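Local structure of exported gluconolactonase (3DR2) at residues G213-G225 with R230-F244. The protein probably hydrolyses gluconolactone to gluconate, as a calcium-binding six-bladed beta-propeller lactonase of the SMP-30 family. Residues are numbered along the deposited sequence; the frame is centred on the assembly and turned at random.
Sequences GSVEITAFAWRDG and RRHFASVPDGLPDGF. With CA (calcium ion), chain D.
Glu-216 OE2 meets the edge of the His-232 ring at CD2 (3.2 Å), the carboxylate turned 83° from the ring plane; Ser-235 OG lies at the same rim, hydrogen-bonded to NE2, and Ala-234 N sits over one face, toward the rim. The carboxylate is itself fixed by two hydroxyls, Ser-214 OG on OE2 and Thr-218 OG1, which donates to the anti lone pair of OE1. One face of the Arg-231 guanidinium is centred on Ala-219 CB, while its NH1 bonds Asp-229 O. Arg-230, with CG anti to its backbone N (chi1 -171°) and extended to NE, runs alongside Phe-220; Arg-230 CD approaches the ring obliquely, 3.4 Å from Phe-220 CE1. Phe-220 CZ lies over one face of the guanidinium, toward its rim, and Arg-230 NH2 bonds Asp-186 O. These side chains belong to the hairpin of the third and fourth strands (216-223 and 226-234) of a four-stranded blade of the six-bladed propeller. A classic beta bulge interrupts its register: Ile-217 O accepts from both Phe-233 N (2.9 Å) and Ala-234 N (3.2 Å), and Ile-217 N returns a bond to Ala-234 O. Further along, Ala-219 and Arg-231 form a hydrogen-bonded pair, with an almost straight Ala-219 N to Arg-231 O bond (177°). Ile-217 packs CG2 against Phe-233 CD1 (3.8 Å) and slides CG1 past Pro-241 CB (3.7 Å), with Leu-252 and Ser-254 of the next blade also touching it. Val-215 CG1 presses tightly on Pro-241 CD (3.5 Å). Beyond this proline, centre of an inverse gamma turn, Asp-242 OD1 binds calcium at 2.4 Å, together with Glu-48, Asn-134, Asn-191 and four waters.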
# COMPACT_ATOMS: atom_id res chain seq x y z
N GLY A 213 12.42 -8.06 -25.71
CA GLY A 213 11.66 -6.83 -25.79
C GLY A 213 10.18 -7.10 -26.04
O GLY A 213 9.33 -6.23 -25.84
N SER A 214 9.89 -8.32 -26.46
CA SER A 214 8.52 -8.73 -26.75
C SER A 214 7.75 -9.04 -25.48
O SER A 214 8.29 -9.62 -24.54
CB SER A 214 8.55 -9.97 -27.64
OG SER A 214 7.25 -10.42 -27.95
N VAL A 215 6.48 -8.63 -25.43
CA VAL A 215 5.63 -8.94 -24.29
C VAL A 215 4.93 -10.20 -24.76
O VAL A 215 4.14 -10.16 -25.71
CB VAL A 215 4.58 -7.84 -24.02
CG1 VAL A 215 3.59 -8.33 -22.98
CG2 VAL A 215 5.27 -6.57 -23.54
N GLU A 216 5.20 -11.32 -24.11
CA GLU A 216 4.62 -12.58 -24.55
C GLU A 216 4.76 -13.68 -23.51
O GLU A 216 5.35 -13.50 -22.44
CB GLU A 216 5.37 -13.05 -25.80
CG GLU A 216 6.84 -13.38 -25.50
CD GLU A 216 7.60 -13.99 -26.66
OE1 GLU A 216 8.23 -15.05 -26.47
OE2 GLU A 216 7.57 -13.41 -27.77
N ILE A 217 4.18 -14.82 -23.84
CA ILE A 217 4.30 -16.02 -23.03
C ILE A 217 5.22 -16.85 -23.90
O ILE A 217 4.93 -17.10 -25.08
CB ILE A 217 2.96 -16.76 -22.85
CG1 ILE A 217 1.98 -15.89 -22.06
CG2 ILE A 217 3.21 -18.07 -22.10
CD1 ILE A 217 0.64 -16.55 -21.82
N THR A 218 6.34 -17.26 -23.32
CA THR A 218 7.34 -18.05 -24.03
C THR A 218 7.31 -19.49 -23.54
O THR A 218 7.01 -19.76 -22.39
CB THR A 218 8.74 -17.46 -23.78
OG1 THR A 218 8.70 -16.04 -23.99
CG2 THR A 218 9.76 -18.08 -24.72
N ALA A 219 7.63 -20.42 -24.43
CA ALA A 219 7.65 -21.83 -24.07
C ALA A 219 9.06 -22.39 -24.24
O ALA A 219 9.77 -22.05 -25.19
CB ALA A 219 6.67 -22.61 -24.94
N PHE A 220 9.45 -23.25 -23.31
CA PHE A 220 10.76 -23.89 -23.33
C PHE A 220 10.58 -25.40 -23.22
O PHE A 220 9.58 -25.87 -22.67
CB PHE A 220 11.60 -23.45 -22.14
CG PHE A 220 12.08 -22.03 -22.21
CD1 PHE A 220 13.27 -21.71 -22.84
CD2 PHE A 220 11.36 -21.01 -21.57
CE1 PHE A 220 13.75 -20.41 -22.84
CE2 PHE A 220 11.84 -19.71 -21.56
CZ PHE A 220 13.04 -19.40 -22.20
N ALA A 221 11.55 -26.14 -23.72
CA ALA A 221 11.51 -27.59 -23.62
C ALA A 221 12.35 -27.93 -22.40
O ALA A 221 13.50 -27.53 -22.29
CB ALA A 221 12.13 -28.23 -24.87
N TRP A 222 11.75 -28.65 -21.45
CA TRP A 222 12.46 -29.06 -20.25
C TRP A 222 12.84 -30.52 -20.43
O TRP A 222 12.04 -31.42 -20.19
CB TRP A 222 11.57 -28.89 -19.01
CG TRP A 222 12.11 -29.48 -17.72
CD1 TRP A 222 11.42 -30.27 -16.84
CD2 TRP A 222 13.42 -29.30 -17.16
NE1 TRP A 222 12.21 -30.58 -15.77
CE2 TRP A 222 13.44 -30.00 -15.93
CE3 TRP A 222 14.56 -28.61 -17.56
CZ2 TRP A 222 14.57 -30.04 -15.10
CZ3 TRP A 222 15.69 -28.65 -16.74
CH2 TRP A 222 15.68 -29.36 -15.52
N ARG A 223 14.06 -30.75 -20.90
CA ARG A 223 14.53 -32.12 -21.11
C ARG A 223 16.00 -32.17 -20.73
O ARG A 223 16.74 -31.21 -20.93
CB ARG A 223 14.33 -32.54 -22.57
CG ARG A 223 15.11 -31.75 -23.60
CD ARG A 223 15.06 -32.46 -24.95
NE ARG A 223 15.90 -31.81 -25.95
CZ ARG A 223 15.62 -30.63 -26.49
NH1 ARG A 223 14.53 -29.97 -26.13
NH2 ARG A 223 16.44 -30.10 -27.40
N ASP A 224 16.42 -33.31 -20.19
CA ASP A 224 17.78 -33.47 -19.72
C ASP A 224 17.89 -32.56 -18.50
O ASP A 224 16.98 -32.53 -17.67
CB ASP A 224 18.79 -33.06 -20.78
CG ASP A 224 19.06 -34.17 -21.78
OD1 ASP A 224 18.12 -34.55 -22.52
OD2 ASP A 224 20.20 -34.67 -21.81
N GLY A 225 18.98 -31.82 -18.39
CA GLY A 225 19.12 -30.94 -17.25
C GLY A 225 19.04 -29.48 -17.62
O GLY A 225 19.61 -28.63 -16.96
N ARG A 230 13.67 -22.57 -27.21
CA ARG A 230 12.91 -21.39 -26.83
C ARG A 230 12.01 -20.98 -27.99
O ARG A 230 12.45 -20.96 -29.15
CB ARG A 230 13.91 -20.28 -26.51
CG ARG A 230 13.36 -19.01 -25.89
CD ARG A 230 14.57 -18.28 -25.32
NE ARG A 230 14.26 -17.06 -24.60
CZ ARG A 230 15.09 -16.49 -23.73
NH1 ARG A 230 16.26 -17.05 -23.48
NH2 ARG A 230 14.75 -15.36 -23.13
N ARG A 231 10.75 -20.66 -27.70
CA ARG A 231 9.81 -20.27 -28.74
C ARG A 231 8.64 -19.46 -28.19
O ARG A 231 8.27 -19.59 -27.02
CB ARG A 231 9.26 -21.52 -29.42
CG ARG A 231 8.61 -22.48 -28.43
CD ARG A 231 8.15 -23.77 -29.08
NE ARG A 231 7.49 -24.65 -28.12
CZ ARG A 231 8.11 -25.31 -27.14
NH1 ARG A 231 9.42 -25.20 -26.97
NH2 ARG A 231 7.41 -26.10 -26.34
N HIS A 232 8.06 -18.62 -29.05
CA HIS A 232 6.91 -17.82 -28.67
C HIS A 232 5.71 -18.75 -28.58
O HIS A 232 5.47 -19.54 -29.49
CB HIS A 232 6.66 -16.73 -29.72
CG HIS A 232 5.34 -16.03 -29.56
ND1 HIS A 232 4.15 -16.57 -30.01
CD2 HIS A 232 5.03 -14.84 -29.00
CE1 HIS A 232 3.16 -15.73 -29.74
NE2 HIS A 232 3.67 -14.67 -29.14
N PHE A 233 4.96 -18.66 -27.49
CA PHE A 233 3.79 -19.50 -27.31
C PHE A 233 2.50 -18.73 -27.57
O PHE A 233 1.63 -19.21 -28.29
CB PHE A 233 3.77 -20.10 -25.89
CG PHE A 233 2.49 -20.82 -25.57
CD1 PHE A 233 1.51 -20.21 -24.78
CD2 PHE A 233 2.25 -22.10 -26.07
CE1 PHE A 233 0.31 -20.87 -24.50
CE2 PHE A 233 1.05 -22.77 -25.79
CZ PHE A 233 0.08 -22.15 -25.01
N ALA A 234 2.37 -17.55 -26.98
CA ALA A 234 1.17 -16.77 -27.19
C ALA A 234 1.30 -15.33 -26.72
O ALA A 234 2.18 -15.00 -25.93
CB ALA A 234 -0.02 -17.42 -26.50
N SER A 235 0.42 -14.49 -27.24
CA SER A 235 0.37 -13.08 -26.86
C SER A 235 -1.06 -12.87 -26.42
O SER A 235 -1.98 -13.41 -27.04
CB SER A 235 0.66 -12.17 -28.07
OG SER A 235 1.97 -12.36 -28.56
N VAL A 236 -1.27 -12.13 -25.34
CA VAL A 236 -2.64 -11.87 -24.91
C VAL A 236 -3.11 -10.63 -25.67
O VAL A 236 -2.32 -9.73 -25.95
CB VAL A 236 -2.75 -11.63 -23.39
CG1 VAL A 236 -2.45 -12.92 -22.64
CG2 VAL A 236 -1.80 -10.51 -22.95
N PRO A 237 -4.40 -10.57 -26.01
CA PRO A 237 -4.94 -9.43 -26.75
C PRO A 237 -4.63 -8.07 -26.13
O PRO A 237 -4.26 -7.13 -26.83
CB PRO A 237 -6.44 -9.72 -26.79
CG PRO A 237 -6.47 -11.22 -26.84
CD PRO A 237 -5.44 -11.59 -25.80
N ASP A 238 -4.77 -7.96 -24.81
CA ASP A 238 -4.54 -6.69 -24.14
C ASP A 238 -3.75 -6.77 -22.84
O ASP A 238 -3.90 -7.72 -22.07
CB ASP A 238 -5.88 -6.02 -23.87
CG ASP A 238 -6.62 -5.66 -25.13
OD1 ASP A 238 -6.18 -4.72 -25.83
OD2 ASP A 238 -7.63 -6.34 -25.44
N GLY A 239 -2.93 -5.77 -22.60
CA GLY A 239 -2.16 -5.73 -21.37
C GLY A 239 -1.01 -6.71 -21.32
O GLY A 239 -0.49 -7.15 -22.34
N LEU A 240 -0.63 -7.07 -20.10
CA LEU A 240 0.49 -7.97 -19.88
C LEU A 240 0.11 -9.35 -19.38
O LEU A 240 -0.74 -9.49 -18.50
CB LEU A 240 1.43 -7.36 -18.85
CG LEU A 240 1.87 -5.91 -19.04
CD1 LEU A 240 2.42 -5.35 -17.74
CD2 LEU A 240 2.89 -5.84 -20.15
N PRO A 241 0.73 -10.40 -19.95
CA PRO A 241 0.43 -11.75 -19.48
C PRO A 241 1.34 -11.89 -18.26
O PRO A 241 2.47 -12.38 -18.36
CB PRO A 241 0.86 -12.63 -20.66
CG PRO A 241 2.00 -11.86 -21.25
CD PRO A 241 1.50 -10.43 -21.20
N ASP A 242 0.86 -11.39 -17.13
CA ASP A 242 1.59 -11.37 -15.87
C ASP A 242 1.77 -12.77 -15.30
O ASP A 242 2.78 -13.43 -15.54
CB ASP A 242 0.82 -10.49 -14.88
CG ASP A 242 1.70 -9.91 -13.79
OD1 ASP A 242 2.54 -10.65 -13.24
OD2 ASP A 242 1.54 -8.72 -13.47
N GLY A 243 0.79 -13.22 -14.52
CA GLY A 243 0.85 -14.55 -13.94
C GLY A 243 -0.16 -15.43 -14.65
O GLY A 243 -1.11 -14.93 -15.23
N PHE A 244 0.05 -16.74 -14.60
CA PHE A 244 -0.86 -17.67 -15.26
C PHE A 244 -0.71 -19.08 -14.68
O PHE A 244 0.22 -19.35 -13.92
CB PHE A 244 -0.58 -17.69 -16.76
CG PHE A 244 0.86 -17.94 -17.11
CD1 PHE A 244 1.36 -19.24 -17.16
CD2 PHE A 244 1.72 -16.88 -17.37
CE1 PHE A 244 2.70 -19.48 -17.48
CE2 PHE A 244 3.06 -17.10 -17.68
CZ PHE A 244 3.55 -18.41 -17.74
CA CA D . 3.94 -11.47 -11.47
O HOH W 1 1.32 -10.51 -24.75
O HOH W 2 8.52 -28.02 -25.17
O HOH W 3 3.58 -13.68 -12.31
O HOH W 4 4.31 -9.08 -10.68
O HOH W 5 4.01 -12.61 -9.36
O HOH W 6 1.59 -12.12 -11.25